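Local coordinates for secreted protein (Kutzneria albida DSM 43870, PDB 5M6Q), which probably acts as a microbial transglutaminase, cross-linking proteins by transferring the gamma-glutamyl group of a protein glutamine to an amine, at residues Ala124-Lys129 against Asn183-Ala188. Numbering follows the deposited sequence.
Sequences ASIFSK and NTWWHA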
ATOM      1  N   ALA A 124       3.704  -1.792  10.672  1.00 26.25           N
ATOM      2  CA  ALA A 124       2.845  -2.267   9.602  1.00 26.22           C
ATOM      3  C   ALA A 124       1.989  -1.113   9.077  1.00 25.21           C
ATOM      4  O   ALA A 124       1.357  -0.403   9.851  1.00 26.77           O
ATOM      5  CB  ALA A 124       1.982  -3.407  10.087  1.00 26.67           C
ATOM      6  N   SER A 125       1.994  -0.920   7.762  1.00 23.88           N
ATOM      7  CA  SER A 125       1.262   0.166   7.134  1.00 22.27           C
ATOM      8  C   SER A 125       0.362  -0.400   6.054  1.00 23.95           C
ATOM      9  O   SER A 125       0.534  -1.542   5.662  1.00 25.07           O
ATOM     10  CB  SER A 125       2.221   1.197   6.553  1.00 24.42           C
ATOM     11  OG  SER A 125       2.937   1.826   7.598  1.00 30.06           O
ATOM     12  N   ILE A 126      -0.610   0.388   5.603  1.00 22.30           N
ATOM     13  CA  ILE A 126      -1.597  -0.071   4.625  1.00 20.17           C
ATOM     14  C   ILE A 126      -1.563   0.824   3.400  1.00 21.57           C
ATOM     15  O   ILE A 126      -1.401   2.046   3.499  1.00 24.10           O
ATOM     16  CB  ILE A 126      -3.019  -0.112   5.219  1.00 19.21           C
ATOM     17  CG1 ILE A 126      -3.107  -1.172   6.312  1.00 23.53           C
ATOM     18  CG2 ILE A 126      -4.102  -0.366   4.135  1.00 19.60           C
ATOM     19  CD1 ILE A 126      -4.462  -1.231   6.976  1.00 21.16           C
ATOM     20  N   PHE A 127      -1.689   0.207   2.240  1.00 22.42           N
ATOM     21  CA  PHE A 127      -1.991   0.957   1.042  1.00 20.07           C
ATOM     22  C   PHE A 127      -2.966   0.125   0.244  1.00 20.29           C
ATOM     23  O   PHE A 127      -3.090  -1.070   0.473  1.00 21.80           O
ATOM     24  CB  PHE A 127      -0.723   1.287   0.250  1.00 19.71           C
ATOM     25  CG  PHE A 127       0.039   0.085  -0.198  1.00 23.49           C
ATOM     26  CD1 PHE A 127      -0.253  -0.529  -1.406  1.00 24.65           C
ATOM     27  CD2 PHE A 127       1.073  -0.422   0.575  1.00 28.93           C
ATOM     28  CE1 PHE A 127       0.462  -1.647  -1.831  1.00 25.60           C
ATOM     29  CE2 PHE A 127       1.783  -1.542   0.161  1.00 22.38           C
ATOM     30  CZ  PHE A 127       1.481  -2.144  -1.048  1.00 23.78           C
ATOM     31  N   SER A 128      -3.661   0.761  -0.689  1.00 22.36           N
ATOM     32  CA  SER A 128      -4.627   0.082  -1.520  1.00 19.42           C
ATOM     33  C   SER A 128      -4.205   0.172  -2.959  1.00 20.77           C
ATOM     34  O   SER A 128      -3.880   1.252  -3.461  1.00 25.04           O
ATOM     35  CB  SER A 128      -6.017   0.691  -1.363  1.00 18.77           C
ATOM     36  OG  SER A 128      -6.922  -0.005  -2.198  1.00 21.72           O
ATOM     37  N   LYS A 129      -4.239  -0.963  -3.632  1.00 17.39           N
ATOM     38  CA  LYS A 129      -3.830  -1.019  -5.011  1.00 18.04           C
ATOM     39  C   LYS A 129      -5.005  -1.401  -5.892  1.00 19.78           C
ATOM     40  O   LYS A 129      -5.732  -2.351  -5.609  1.00 22.59           O
ATOM     41  CB  LYS A 129      -2.679  -2.018  -5.189  1.00 19.37           C
ATOM     42  CG  LYS A 129      -2.248  -2.223  -6.623  1.00 19.82           C
ATOM     43  CD  LYS A 129      -1.332  -3.465  -6.717  1.00 27.39           C
ATOM     44  CE  LYS A 129      -0.977  -3.791  -8.146  1.00 26.15           C
ATOM     45  NZ  LYS A 129      -0.274  -2.655  -8.841  1.00 19.86           N
ATOM     46  N   ASN A 183      -7.798   9.502   7.955  1.00 29.94           N
ATOM     47  CA  ASN A 183      -8.658   8.574   7.227  1.00 26.14           C
ATOM     48  C   ASN A 183      -8.779   8.984   5.754  1.00 24.91           C
ATOM     49  O   ASN A 183      -9.869   8.979   5.194  1.00 25.36           O
ATOM     50  CB  ASN A 183     -10.051   8.499   7.868  1.00 23.57           C
ATOM     51  CG  ASN A 183     -10.824   7.295   7.421  1.00 27.41           C
ATOM     52  OD1 ASN A 183     -10.265   6.201   7.295  1.00 26.06           O
ATOM     53  ND2 ASN A 183     -12.123   7.478   7.159  1.00 25.38           N
ATOM     54  N   THR A 184      -7.658   9.349   5.137  1.00 20.99           N
ATOM     55  CA  THR A 184      -7.642   9.658   3.708  1.00 20.58           C
ATOM     56  C   THR A 184      -6.632   8.787   2.981  1.00 21.83           C
ATOM     57  O   THR A 184      -5.788   8.144   3.597  1.00 23.56           O
ATOM     58  CB  THR A 184      -7.305  11.130   3.422  1.00 19.37           C
ATOM     59  OG1 THR A 184      -6.073  11.484   4.066  1.00 26.04           O
ATOM     60  CG2 THR A 184      -8.419  12.043   3.935  1.00 21.62           C
ATOM     61  N   TRP A 185      -6.731   8.805   1.661  1.00 20.06           N
ATOM     62  CA  TRP A 185      -5.960   7.950   0.798  1.00 18.47           C
ATOM     63  C   TRP A 185      -5.159   8.824  -0.159  1.00 21.06           C
ATOM     64  O   TRP A 185      -5.726   9.639  -0.884  1.00 25.39           O
ATOM     65  CB  TRP A 185      -6.895   6.984   0.064  1.00 20.08           C
ATOM     66  CG  TRP A 185      -7.487   6.045   1.059  1.00 21.59           C
ATOM     67  CD1 TRP A 185      -8.540   6.292   1.895  1.00 21.43           C
ATOM     68  CD2 TRP A 185      -6.994   4.738   1.403  1.00 20.38           C
ATOM     69  NE1 TRP A 185      -8.755   5.204   2.715  1.00 21.36           N
ATOM     70  CE2 TRP A 185      -7.824   4.236   2.429  1.00 20.82           C
ATOM     71  CE3 TRP A 185      -5.946   3.940   0.930  1.00 20.08           C
ATOM     72  CZ2 TRP A 185      -7.636   2.969   2.992  1.00 19.72           C
ATOM     73  CZ3 TRP A 185      -5.767   2.681   1.480  1.00 18.38           C
ATOM     74  CH2 TRP A 185      -6.605   2.207   2.505  1.00 20.77           C
ATOM     75  N   TRP A 186      -3.837   8.683  -0.106  1.00 21.10           N
ATOM     76  CA  TRP A 186      -2.940   9.543  -0.868  1.00 19.07           C
ATOM     77  C   TRP A 186      -2.477   8.864  -2.134  1.00 21.38           C
ATOM     78  O   TRP A 186      -1.899   7.780  -2.094  1.00 20.04           O
ATOM     79  CB  TRP A 186      -1.746   9.936  -0.004  1.00 20.01           C
ATOM     80  CG  TRP A 186      -2.153  10.827   1.121  1.00 24.81           C
ATOM     81  CD1 TRP A 186      -2.754  10.451   2.284  1.00 27.39           C
ATOM     82  CD2 TRP A 186      -2.022  12.258   1.177  1.00 24.63           C
ATOM     83  NE1 TRP A 186      -2.993  11.561   3.071  1.00 25.58           N
ATOM     84  CE2 TRP A 186      -2.554  12.679   2.415  1.00 23.85           C
ATOM     85  CE3 TRP A 186      -1.518  13.220   0.297  1.00 18.68           C
ATOM     86  CZ2 TRP A 186      -2.581  14.021   2.803  1.00 22.43           C
ATOM     87  CZ3 TRP A 186      -1.541  14.551   0.687  1.00 21.36           C
ATOM     88  CH2 TRP A 186      -2.063  14.938   1.927  1.00 22.84           C
ATOM     89  N   HIS A 187      -2.749   9.495  -3.265  1.00 21.89           N
ATOM     90  CA  HIS A 187      -2.341   8.925  -4.526  1.00 18.89           C
ATOM     91  C   HIS A 187      -1.934  10.057  -5.457  1.00 19.63           C
ATOM     92  O   HIS A 187      -1.624  11.149  -4.999  1.00 20.81           O
ATOM     93  CB  HIS A 187      -3.445   8.028  -5.138  1.00 19.93           C
ATOM     94  CG  HIS A 187      -4.801   8.664  -5.244  1.00 18.14           C
ATOM     95  ND1 HIS A 187      -5.566   8.579  -6.386  1.00 24.70           N
ATOM     96  CD2 HIS A 187      -5.556   9.331  -4.340  1.00 23.66           C
ATOM     97  CE1 HIS A 187      -6.717   9.194  -6.195  1.00 26.29           C
ATOM     98  NE2 HIS A 187      -6.740   9.656  -4.961  1.00 21.78           N
ATOM     99  N   ALA A 188      -1.882   9.788  -6.752  1.00 20.53           N
ATOM    100  CA  ALA A 188      -1.420  10.795  -7.709  1.00 24.50           C
ATOM    101  C   ALA A 188      -1.936  10.427  -9.091  1.00 21.04           C
ATOM    102  O   ALA A 188      -2.500   9.345  -9.276  1.00 26.88           O
ATOM    103  CB  ALA A 188       0.126  10.918  -7.703  1.00 18.33           C
TER
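W185 reaches strand 122-131 with the six-membered half of its indole and meets I126, F127 and S128 there. The CB of W185 points toward that strand. CG lies anti to the carbonyl carbon (chi1 -67°), and this turn sends the benzo carbons toward I126 and S128. CE3 of W185 is the first to touch, 4.0 Å from CB of S128. CZ3 of W185 comes closest: it sits 3.5 Å from CB of S128 and 3.6 Å from the backbone N of S128. The carbonyl carbon C of F127 lies near the ring plane, at the indole edge, 4.0 Å from CZ3 of W185. CH2 of W185 then meets the CG2 methyl of I126 at 3.9 Å, and the two side chains cross obliquely. The contact is van der Waals packing of ring carbons on CB of S128, a methyl of I126 and the backbone of 127-128. S128 offers its CB to the ring, while its OG is hydrogen-bonded to Q215 and V216 of strand 214-223. The ring of F178 stacks on W185, and the W185 side chain also touches L70 of helix 70-84. Replacing W185 by an alanine is likely to open a gap beside I126 and S128 and leave F178 without its stacking partner. The two strands are not direct neighbours. Strand 174-179 runs between them, and its F178 and G176 share backbone hydrogen bonds with I126 and S128. The short segments run at 56° to each other, their axes 8.3 Å apart at closest. This is side-chain packing between next-but-one strands on one face of the twisted antiparallel sheet at the heart of the microbial transglutaminase fold.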